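Local coordinates for protein clan CA, family C40, NlpC/P60 superfamily cysteine peptidase (PDB 6BIO) that probably acts as a cysteine peptidase of the NlpC/P60 type that hydrolyses bacterial peptidoglycan, at residues I20-V31 with I75-I85; Y241-H249 with K258-P266. All coordinates share one frame; numbering follows the deposited sequence. Where two conformers were deposited one is given.

Interaction 1: residues I20-V31 with I75-I85; sequences IGRLTTPGTNLV and ISKDSLEEITI
OE2 of Glu-81 sits at the edge of the Arg-22 guanidinium, in its plane, and accepts from NE and NH2 of Arg-22, each 2.8 Å away. Both nitrogens come from one face of the carboxylate, the planes standing 53° apart, and CG2 of Thr-24 lies against that same face, 3.7 Å from CD of Glu-81. The side chains run alongside each other, and a bend at chi3 (83°) turns the guanidinium onto its partner. Arg-22 and Glu-81 form an antiparallel hydrogen-bonded pair, N of each donating to O of the other at 2.9 Å. In this N-terminal sheet, strand 19-23 lies between strands 80-88 and 53-60. Ile-20 and Ile-83 cross at about a right angle on the same face, which continues to Ile-85, while on the other face Leu-23 reaches tip to tip to Ile-75, CD2 to CD1 at 4.0 Å. Where strand 19-23 ends and strand 80-88 begins, O of Ser-79 accepts from N of Thr-24 (2.8 Å) and N of Thr-25 (3.0 Å), both above the same face of its carbonyl. Val-31 closes over Ser-79, CG2 to CB at 3.6 Å. NH1 of Arg-22 pairs with Asp-51; two acidic partners probably limit guanidinium rotation and offset its charge.

Interaction 2: residues Y241-H249 with K258-P266; sequences YVGNGQFIH and KYQDFYKYP
Phe-247 and Gln-260 form an antiparallel hydrogen-bonded pair: N of Gln-260 donates to O of Phe-247 at 2.8 Å, and N of Phe-247 returns a bond to O of Gln-260. His-249 and Lys-258 make the next such pair. At the other end N of Phe-262 donates almost straight to O of Gly-245 (2.8 Å, 171° at the hydrogen), and a water donating to the same oxygen accepts from N of Tyr-263. OD1 of Asp-261 takes N of Lys-264 in an Asx motif, fixing the turn after the strand.

On the face carrying Phe-247, CB of Gln-260 sits over the Phe-247 ring, 3.8 Å from its centroid, in a CH-pi contact. CG of Gln-260, placed anti to the backbone N (chi1 168°), lies over the rim of the same face, 3.4 Å from CZ of Phe-247. The edge of that ring points at the face of Tyr-265, a T-shaped pair with planes at 86° and CZ of Phe-247 3.7 Å from CD2 of Tyr-265. His-249 completes the aromatic cluster; its ND1 bonds to NE2 of His-237, a histidine pair consistent with the Cys-His-His triad of NlpC/P60 peptidases, whereas its NE2 is buried without a polar partner, 3.7 Å from CB of Gln-260. On the reverse face CD1 of Ile-248 lies over the Tyr-259 ring, 4.1 Å from the centroid, and CG2 of Val-242 also touches this ring.

These strands form the hairpin at one edge of the antiparallel sheet in the NlpC/P60 domain, 256-261 being its outermost strand. Helix 154-163 packs on the face with Val-242 and Ile-248; on the other, Phe-247 and Phe-262 rest on Ile-223 of strand 222-225, and Phe-225 meets the rings of Phe-247 and Tyr-265.

From the N terminus, interaction 1 comes first: 43 residues separate segments 20-31 and 75-85, and they hold strands 46-49, 53-60 and 63-68 whole. Closing this loop brings the first strand of the N-terminal sheet beside strand 80-88, which pairs on its other side with 114-122. Interaction 2 opens much later, within the NlpC/P60 range, and closes a short excursion of eight residues, joining neighbouring strands of a hairpin at the edge of the sheet of the NlpC/P60 domain. The two follow in series, neither nested nor crossed. Their centres lie 34 Å apart and their nearest atoms about 17 Å, so each serves its own sheet without touching the other.

Interaction 1: residues I20-V31 with I75-I85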
loop_
_atom_site.group_PDB
_atom_site.type_symbol
_atom_site.label_atom_id
_atom_site.label_comp_id
_atom_site.label_asym_id
_atom_site.label_seq_id
_atom_site.Cartn_x
_atom_site.Cartn_y
_atom_site.Cartn_z
ATOM N N ILE A 20 11.310 -5.715 4.989
ATOM C CA ILE A 20 10.743 -4.551 4.305
ATOM C C ILE A 20 11.631 -4.225 3.135
ATOM O O ILE A 20 12.840 -4.123 3.296
ATOM C CB ILE A 20 10.658 -3.315 5.222
ATOM C CG1 ILE A 20 9.841 -3.663 6.460
ATOM C CG2 ILE A 20 10.064 -2.123 4.468
ATOM C CD1 ILE A 20 9.846 -2.604 7.530
ATOM N N GLY A 21 11.017 -3.985 1.978
ATOM C CA GLY A 21 11.732 -3.506 0.827
ATOM C C GLY A 21 11.223 -2.174 0.305
ATOM O O GLY A 21 10.049 -1.823 0.434
ATOM N N ARG A 22 12.130 -1.441 -0.312
ATOM C CA ARG A 22 11.769 -0.224 -1.018
ATOM C C ARG A 22 12.352 -0.346 -2.416
ATOM O O ARG A 22 13.541 -0.657 -2.560
ATOM C CB ARG A 22 12.289 1.046 -0.307
ATOM C CG ARG A 22 11.974 2.325 -1.091
ATOM C CD ARG A 22 12.504 3.579 -0.388
ATOM N NE ARG A 22 13.871 3.737 -0.703
ATOM C CZ ARG A 22 14.355 4.517 -1.672
ATOM N NH1 ARG A 22 13.611 5.326 -2.439
ATOM N NH2 ARG A 22 15.623 4.485 -1.845
ATOM N N LEU A 23 11.527 -0.092 -3.436
ATOM C CA LEU A 23 11.993 -0.223 -4.808
ATOM C C LEU A 23 12.906 0.925 -5.184
ATOM O O LEU A 23 12.597 2.096 -4.957
ATOM C CB LEU A 23 10.830 -0.310 -5.776
ATOM C CG LEU A 23 10.439 -1.775 -5.994
ATOM C CD1 LEU A 23 9.815 -2.370 -4.783
ATOM C CD2 LEU A 23 9.652 -2.011 -7.150
ATOM N N THR A 24 14.061 0.570 -5.743
ATOM C CA THR A 24 15.037 1.526 -6.207
ATOM C C THR A 24 15.227 1.519 -7.722
ATOM O O THR A 24 15.821 2.473 -8.260
ATOM C CB THR A 24 16.385 1.203 -5.555
ATOM O OG1 THR A 24 16.737 -0.138 -5.891
ATOM C CG2 THR A 24 16.368 1.390 -4.044
ATOM N N THR A 25 14.808 0.456 -8.405
ATOM C CA THR A 25 14.785 0.361 -9.865
ATOM C C THR A 25 15.978 1.071 -10.524
ATOM O O THR A 25 15.797 2.048 -11.260
ATOM C CB THR A 25 13.460 0.845 -10.463
ATOM O OG1 THR A 25 13.222 2.228 -10.165
ATOM C CG2 THR A 25 12.287 0.044 -9.928
ATOM N N PRO A 26 17.205 0.607 -10.277
ATOM C CA PRO A 26 18.384 1.412 -10.655
ATOM C C PRO A 26 18.411 1.866 -12.118
ATOM O O PRO A 26 18.252 1.086 -13.053
ATOM C CB PRO A 26 19.553 0.479 -10.340
ATOM C CG PRO A 26 19.047 -0.319 -9.193
ATOM C CD PRO A 26 17.603 -0.575 -9.501
ATOM N N GLY A 27 18.622 3.164 -12.300
ATOM C CA GLY A 27 18.738 3.777 -13.603
ATOM C C GLY A 27 17.413 4.092 -14.260
ATOM O O GLY A 27 17.407 4.647 -15.367
ATOM N N THR A 28 16.285 3.801 -13.611
ATOM C CA THR A 28 14.977 3.954 -14.224
ATOM C C THR A 28 13.937 4.053 -13.106
ATOM O O THR A 28 14.266 4.389 -11.959
ATOM C CB THR A 28 14.742 2.832 -15.252
ATOM O OG1 THR A 28 13.523 3.128 -15.926
ATOM C CG2 THR A 28 14.680 1.420 -14.598
ATOM N N ASN A 29 12.672 3.841 -13.473
ATOM C CA ASN A 29 11.567 4.009 -12.544
ATOM C C ASN A 29 10.705 2.774 -12.400
ATOM O O ASN A 29 9.708 2.834 -11.689
ATOM C CB ASN A 29 10.678 5.204 -12.923
ATOM C CG ASN A 29 9.779 4.898 -14.126
ATOM O OD1 ASN A 29 10.236 4.378 -15.074
ATOM N ND2 ASN A 29 8.460 5.135 -14.010
ATOM N N LEU A 30 11.031 1.690 -13.095
ATOM C CA LEU A 30 10.161 0.523 -13.087
ATOM C C LEU A 30 10.977 -0.756 -13.165
ATOM O O LEU A 30 12.144 -0.753 -13.578
ATOM C CB LEU A 30 9.144 0.578 -14.237
ATOM C CG LEU A 30 9.597 0.215 -15.630
ATOM C CD1 LEU A 30 8.392 0.353 -16.569
ATOM C CD2 LEU A 30 10.736 1.044 -16.149
ATOM N N VAL A 31 10.347 -1.866 -12.782
ATOM C CA VAL A 31 10.929 -3.204 -12.893
ATOM C C VAL A 31 9.813 -4.163 -13.288
ATOM O O VAL A 31 8.705 -4.108 -12.742
ATOM C CB VAL A 31 11.647 -3.644 -11.577
ATOM C CG1 VAL A 31 10.700 -3.648 -10.373
ATOM C CG2 VAL A 31 12.303 -5.014 -11.721
ATOM N N ILE A 75 10.399 -9.928 -8.504
ATOM C CA ILE A 75 11.115 -8.872 -9.201
ATOM C C ILE A 75 12.616 -9.073 -9.042
ATOM O O ILE A 75 13.085 -9.631 -8.055
ATOM C CB ILE A 75 10.734 -7.432 -8.697
ATOM C CG1 ILE A 75 11.005 -7.258 -7.193
ATOM C CG2 ILE A 75 9.293 -7.149 -9.071
ATOM C CD1 ILE A 75 10.715 -5.861 -6.721
ATOM N N SER A 76 13.398 -8.580 -9.991
ATOM C CA SER A 76 14.844 -8.765 -9.897
ATOM C C SER A 76 15.354 -8.248 -8.564
ATOM O O SER A 76 14.995 -7.146 -8.153
ATOM C CB SER A 76 15.505 -7.981 -11.014
ATOM O OG SER A 76 16.909 -8.036 -10.865
ATOM N N LYS A 77 16.239 -9.025 -7.915
ATOM C CA LYS A 77 16.725 -8.639 -6.597
ATOM C C LYS A 77 17.479 -7.324 -6.611
ATOM O O LYS A 77 17.569 -6.672 -5.563
ATOM C CB LYS A 77 17.536 -9.755 -5.948
ATOM C CG LYS A 77 18.849 -10.042 -6.542
ATOM C CD LYS A 77 19.574 -11.072 -5.640
ATOM C CE LYS A 77 20.738 -11.716 -6.368
ATOM N NZ LYS A 77 21.410 -10.837 -7.360
ATOM N N ASP A 78 18.010 -6.899 -7.752
ATOM C CA ASP A 78 18.729 -5.632 -7.780
ATOM C C ASP A 78 17.815 -4.435 -7.925
ATOM O O ASP A 78 18.306 -3.310 -7.954
ATOM C CB ASP A 78 19.734 -5.631 -8.922
ATOM C CG ASP A 78 20.660 -6.796 -8.842
ATOM O OD1 ASP A 78 21.194 -6.994 -7.738
ATOM O OD2 ASP A 78 20.830 -7.508 -9.866
ATOM N N SER A 79 16.506 -4.643 -7.959
ATOM C CA SER A 79 15.572 -3.530 -8.114
ATOM C C SER A 79 15.040 -2.970 -6.809
ATOM O O SER A 79 14.222 -2.045 -6.849
ATOM C CB SER A 79 14.375 -3.928 -8.980
ATOM O OG SER A 79 13.491 -4.839 -8.291
ATOM N N LEU A 80 15.445 -3.499 -5.659
ATOM C CA LEU A 80 14.952 -3.022 -4.376
ATOM C C LEU A 80 16.080 -3.111 -3.361
ATOM O O LEU A 80 17.089 -3.806 -3.571
ATOM C CB LEU A 80 13.720 -3.794 -3.913
ATOM C CG LEU A 80 13.905 -5.153 -3.291
ATOM C CD1 LEU A 80 12.561 -5.673 -2.885
ATOM C CD2 LEU A 80 14.477 -6.161 -4.252
ATOM N N GLU A 81 15.854 -2.439 -2.239
ATOM C CA GLU A 81 16.732 -2.470 -1.086
ATOM C C GLU A 81 15.936 -2.884 0.145
ATOM O O GLU A 81 14.749 -2.593 0.258
ATOM C CB GLU A 81 17.372 -1.076 -0.844
ATOM C CG GLU A 81 16.426 0.002 -0.373
ATOM C CD GLU A 81 16.983 1.395 -0.392
ATOM O OE1 GLU A 81 18.200 1.531 -0.663
ATOM O OE2 GLU A 81 16.229 2.357 -0.122
ATOM N N GLU A 82 16.600 -3.578 1.075
ATOM C CA GLU A 82 16.009 -3.895 2.377
ATOM C C GLU A 82 16.082 -2.677 3.287
ATOM O O GLU A 82 17.082 -1.943 3.288
ATOM C CB GLU A 82 16.742 -5.049 3.056
ATOM C CG GLU A 82 16.719 -6.289 2.219
ATOM C CD GLU A 82 16.205 -7.525 2.968
ATOM O OE1 GLU A 82 15.985 -7.476 4.183
ATOM O OE2 GLU A 82 16.061 -8.580 2.329
ATOM N N ILE A 83 15.040 -2.488 4.083
ATOM C CA ILE A 83 14.883 -1.344 4.966
ATOM C C ILE A 83 14.663 -1.852 6.372
ATOM O O ILE A 83 13.796 -2.710 6.581
ATOM C CB ILE A 83 13.603 -0.579 4.543
ATOM C CG1 ILE A 83 13.719 -0.001 3.129
ATOM C CG2 ILE A 83 13.198 0.462 5.600
ATOM C CD1 ILE A 83 14.759 1.088 3.023
ATOM N N THR A 84 15.375 -1.270 7.335
ATOM C CA THR A 84 15.017 -1.414 8.743
ATOM C C THR A 84 14.788 -0.033 9.340
ATOM O O THR A 84 15.387 0.946 8.902
ATOM C CB THR A 84 16.042 -2.228 9.563
ATOM O OG1 THR A 84 17.283 -1.525 9.618
ATOM C CG2 THR A 84 16.264 -3.598 8.909
ATOM N N ILE A 85 13.927 0.042 10.348
ATOM C CA ILE A 85 13.435 1.328 10.849
ATOM C C ILE A 85 13.646 1.462 12.364
ATOM O O ILE A 85 12.958 0.815 13.151
ATOM C CB ILE A 85 11.955 1.545 10.475
ATOM C CG1 ILE A 85 11.752 1.397 8.972
ATOM C CG2 ILE A 85 11.497 2.911 10.946
ATOM C CD1 ILE A 85 10.291 1.328 8.550
HETATM O O HOH W 1 13.438 -5.295 7.131
#

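Interaction 2: residues Y241-H249 with K258-P266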
loop_
_atom_site.group_PDB
_atom_site.type_symbol
_atom_site.label_atom_id
_atom_site.label_comp_id
_atom_site.label_asym_id
_atom_site.label_seq_id
_atom_site.Cartn_x
_atom_site.Cartn_y
_atom_site.Cartn_z
ATOM N N TYR A 241 -12.283 9.719 -4.857
ATOM C CA TYR A 241 -13.233 10.553 -4.135
ATOM C C TYR A 241 -12.599 10.984 -2.818
ATOM O O TYR A 241 -11.995 10.167 -2.118
ATOM C CB TYR A 241 -14.530 9.768 -3.889
ATOM C CG TYR A 241 -15.644 10.655 -3.396
ATOM C CD1 TYR A 241 -16.259 11.560 -4.257
ATOM C CD2 TYR A 241 -16.088 10.574 -2.106
ATOM C CE1 TYR A 241 -17.263 12.389 -3.814
ATOM C CE2 TYR A 241 -17.084 11.413 -1.644
ATOM C CZ TYR A 241 -17.680 12.321 -2.512
ATOM O OH TYR A 241 -18.700 13.181 -2.073
ATOM N N VAL A 242 -12.788 12.253 -2.453
ATOM C CA VAL A 242 -12.238 12.755 -1.204
ATOM C C VAL A 242 -13.283 13.472 -0.355
ATOM O O VAL A 242 -12.939 14.135 0.626
ATOM C CB VAL A 242 -11.014 13.651 -1.441
ATOM C CG1 VAL A 242 -9.888 12.837 -2.078
ATOM C CG2 VAL A 242 -11.358 14.852 -2.293
ATOM N N GLY A 243 -14.553 13.333 -0.705
ATOM C CA GLY A 243 -15.636 13.900 0.076
ATOM C C GLY A 243 -16.087 15.239 -0.458
ATOM O O GLY A 243 -15.437 15.872 -1.287
ATOM N N ASN A 244 -17.229 15.683 0.057
ATOM C CA ASN A 244 -17.785 16.991 -0.288
ATOM C C ASN A 244 -17.949 17.162 -1.796
ATOM O O ASN A 244 -17.765 18.258 -2.340
ATOM C CB ASN A 244 -16.948 18.130 0.286
ATOM C CG ASN A 244 -17.748 19.423 0.432
ATOM O OD1 ASN A 244 -18.980 19.404 0.523
ATOM N ND2 ASN A 244 -17.057 20.548 0.449
ATOM N N GLY A 245 -18.307 16.069 -2.473
ATOM C CA GLY A 245 -18.559 16.077 -3.899
ATOM C C GLY A 245 -17.343 16.284 -4.777
ATOM O O GLY A 245 -17.496 16.587 -5.957
ATOM N N GLN A 246 -16.140 16.104 -4.244
ATOM C CA GLN A 246 -14.912 16.310 -4.978
ATOM C C GLN A 246 -14.149 14.997 -5.080
ATOM O O GLN A 246 -14.178 14.156 -4.170
ATOM C CB GLN A 246 -13.984 17.267 -4.262
ATOM C CG GLN A 246 -14.568 18.626 -3.933
ATOM C CD GLN A 246 -14.903 19.433 -5.146
ATOM O OE1 GLN A 246 -16.034 19.908 -5.295
ATOM N NE2 GLN A 246 -13.927 19.616 -6.008
ATOM N N PHE A 247 -13.423 14.846 -6.186
ATOM C CA PHE A 247 -12.366 13.857 -6.284
ATOM C C PHE A 247 -11.058 14.540 -6.618
ATOM O O PHE A 247 -11.020 15.692 -7.029
ATOM C CB PHE A 247 -12.699 12.739 -7.270
ATOM C CG PHE A 247 -12.810 13.135 -8.764
ATOM C CD1 PHE A 247 -11.687 13.054 -9.588
ATOM C CD2 PHE A 247 -14.050 13.359 -9.380
ATOM C CE1 PHE A 247 -11.780 13.299 -10.957
ATOM C CE2 PHE A 247 -14.139 13.592 -10.723
ATOM C CZ PHE A 247 -12.994 13.570 -11.519
ATOM N N ILE A 248 -9.971 13.826 -6.358
ATOM C CA ILE A 248 -8.636 14.265 -6.748
ATOM C C ILE A 248 -8.107 13.349 -7.848
ATOM O O ILE A 248 -8.311 12.127 -7.824
ATOM C CB ILE A 248 -7.696 14.317 -5.534
ATOM C CG1 ILE A 248 -8.050 15.526 -4.668
ATOM C CG2 ILE A 248 -6.224 14.371 -5.996
ATOM C CD1 ILE A 248 -7.309 15.612 -3.348
ATOM N N HIS A 249 -7.473 13.941 -8.851
ATOM C CA HIS A 249 -6.901 13.180 -9.948
ATOM C C HIS A 249 -5.680 13.886 -10.525
ATOM O O HIS A 249 -5.482 15.093 -10.342
ATOM C CB HIS A 249 -7.918 12.923 -11.077
ATOM C CG HIS A 249 -8.445 14.145 -11.786
ATOM N ND1 HIS A 249 -8.981 14.052 -13.051
ATOM C CD2 HIS A 249 -8.619 15.434 -11.403
ATOM C CE1 HIS A 249 -9.405 15.243 -13.450
ATOM N NE2 HIS A 249 -9.210 16.101 -12.463
ATOM N N LYS A 258 -4.953 17.599 -8.905
ATOM C CA LYS A 258 -5.886 18.633 -8.494
ATOM C C LYS A 258 -7.243 18.063 -8.118
ATOM O O LYS A 258 -7.589 16.910 -8.441
ATOM C CB LYS A 258 -6.092 19.660 -9.604
ATOM C CG LYS A 258 -6.684 19.098 -10.877
ATOM C CD LYS A 258 -6.887 20.206 -11.912
ATOM C CE LYS A 258 -7.145 19.675 -13.216
ATOM N NZ LYS A 258 -7.746 20.750 -14.094
ATOM N N TYR A 259 -8.012 18.903 -7.424
ATOM C CA TYR A 259 -9.414 18.625 -7.175
ATOM C C TYR A 259 -10.244 18.762 -8.444
ATOM O O TYR A 259 -9.935 19.547 -9.357
ATOM C CB TYR A 259 -9.969 19.615 -6.161
ATOM C CG TYR A 259 -9.539 19.412 -4.716
ATOM C CD1 TYR A 259 -10.222 18.542 -3.880
ATOM C CD2 TYR A 259 -8.475 20.127 -4.177
ATOM C CE1 TYR A 259 -9.852 18.387 -2.571
ATOM C CE2 TYR A 259 -8.097 19.957 -2.855
ATOM C CZ TYR A 259 -8.806 19.106 -2.066
ATOM O OH TYR A 259 -8.402 18.928 -0.769
ATOM N N GLN A 260 -11.362 18.043 -8.442
ATOM C CA GLN A 260 -12.377 18.136 -9.488
ATOM C C GLN A 260 -13.741 17.915 -8.868
ATOM O O GLN A 260 -13.948 16.986 -8.089
ATOM C CB GLN A 260 -12.219 17.066 -10.578
ATOM C CG GLN A 260 -13.449 16.950 -11.530
ATOM C CD GLN A 260 -13.656 18.197 -12.415
ATOM O OE1 GLN A 260 -12.679 18.718 -12.959
ATOM N NE2 GLN A 260 -14.932 18.660 -12.587
ATOM N N ASP A 261 -14.705 18.735 -9.268
ATOM C CA ASP A 261 -16.074 18.563 -8.827
ATOM C C ASP A 261 -16.681 17.365 -9.532
ATOM O O ASP A 261 -16.737 17.333 -10.767
ATOM C CB ASP A 261 -16.862 19.830 -9.161
ATOM C CG ASP A 261 -18.282 19.780 -8.656
ATOM O OD1 ASP A 261 -19.065 19.050 -9.261
ATOM O OD2 ASP A 261 -18.611 20.481 -7.659
ATOM N N PHE A 262 -17.131 16.379 -8.755
ATOM C CA PHE A 262 -17.544 15.101 -9.330
ATOM C C PHE A 262 -18.763 15.278 -10.245
ATOM O O PHE A 262 -18.784 14.791 -11.390
ATOM C CB PHE A 262 -17.850 14.144 -8.163
ATOM C CG PHE A 262 -18.188 12.718 -8.550
ATOM C CD1 PHE A 262 -17.908 12.167 -9.810
ATOM C CD2 PHE A 262 -18.809 11.900 -7.592
ATOM C CE1 PHE A 262 -18.253 10.814 -10.089
ATOM C CE2 PHE A 262 -19.146 10.571 -7.858
ATOM C CZ PHE A 262 -18.882 10.026 -9.114
ATOM N N TYR A 263 -19.791 15.980 -9.761
ATOM C CA TYR A 263 -21.034 16.075 -10.518
ATOM C C TYR A 263 -20.856 16.861 -11.812
ATOM O O TYR A 263 -21.512 16.552 -12.803
ATOM C CB TYR A 263 -22.111 16.710 -9.643
ATOM C CG TYR A 263 -23.441 16.889 -10.329
ATOM C CD1 TYR A 263 -24.287 15.804 -10.516
ATOM C CD2 TYR A 263 -23.865 18.150 -10.786
ATOM C CE1 TYR A 263 -25.515 15.959 -11.145
ATOM C CE2 TYR A 263 -25.075 18.312 -11.409
ATOM C CZ TYR A 263 -25.904 17.206 -11.590
ATOM O OH TYR A 263 -27.132 17.336 -12.215
ATOM N N LYS A 264 -19.960 17.848 -11.832
ATOM C CA LYS A 264 -19.696 18.634 -13.029
ATOM C C LYS A 264 -18.680 18.016 -13.988
ATOM O O LYS A 264 -18.490 18.540 -15.096
ATOM C CB LYS A 264 -19.179 20.018 -12.645
ATOM C CG LYS A 264 -20.171 20.835 -11.873
ATOM C CD LYS A 264 -19.686 22.278 -11.743
ATOM C CE LYS A 264 -20.756 23.201 -11.175
ATOM N NZ LYS A 264 -20.275 23.857 -9.951
ATOM N N TYR A 265 -18.014 16.953 -13.618
ATOM C CA TYR A 265 -17.014 16.387 -14.511
ATOM C C TYR A 265 -17.721 15.786 -15.730
ATOM O O TYR A 265 -18.584 14.907 -15.559
ATOM C CB TYR A 265 -16.232 15.325 -13.770
ATOM C CG TYR A 265 -15.026 14.786 -14.491
ATOM C CD1 TYR A 265 -13.986 15.621 -14.888
ATOM C CD2 TYR A 265 -14.892 13.422 -14.747
ATOM C CE1 TYR A 265 -12.888 15.130 -15.529
ATOM C CE2 TYR A 265 -13.771 12.928 -15.380
ATOM C CZ TYR A 265 -12.779 13.786 -15.760
ATOM O OH TYR A 265 -11.673 13.276 -16.380
ATOM N N PRO A 266 -17.376 16.174 -16.959
ATOM C CA PRO A 266 -18.255 15.868 -18.106
ATOM C C PRO A 266 -17.914 14.580 -18.826
ATOM O O PRO A 266 -17.966 14.549 -20.057
ATOM C CB PRO A 266 -18.030 17.079 -19.018
ATOM C CG PRO A 266 -16.616 17.384 -18.768
ATOM C CD PRO A 266 -16.401 17.224 -17.311
HETATM O O HOH W 2 -19.972 16.999 -7.034
#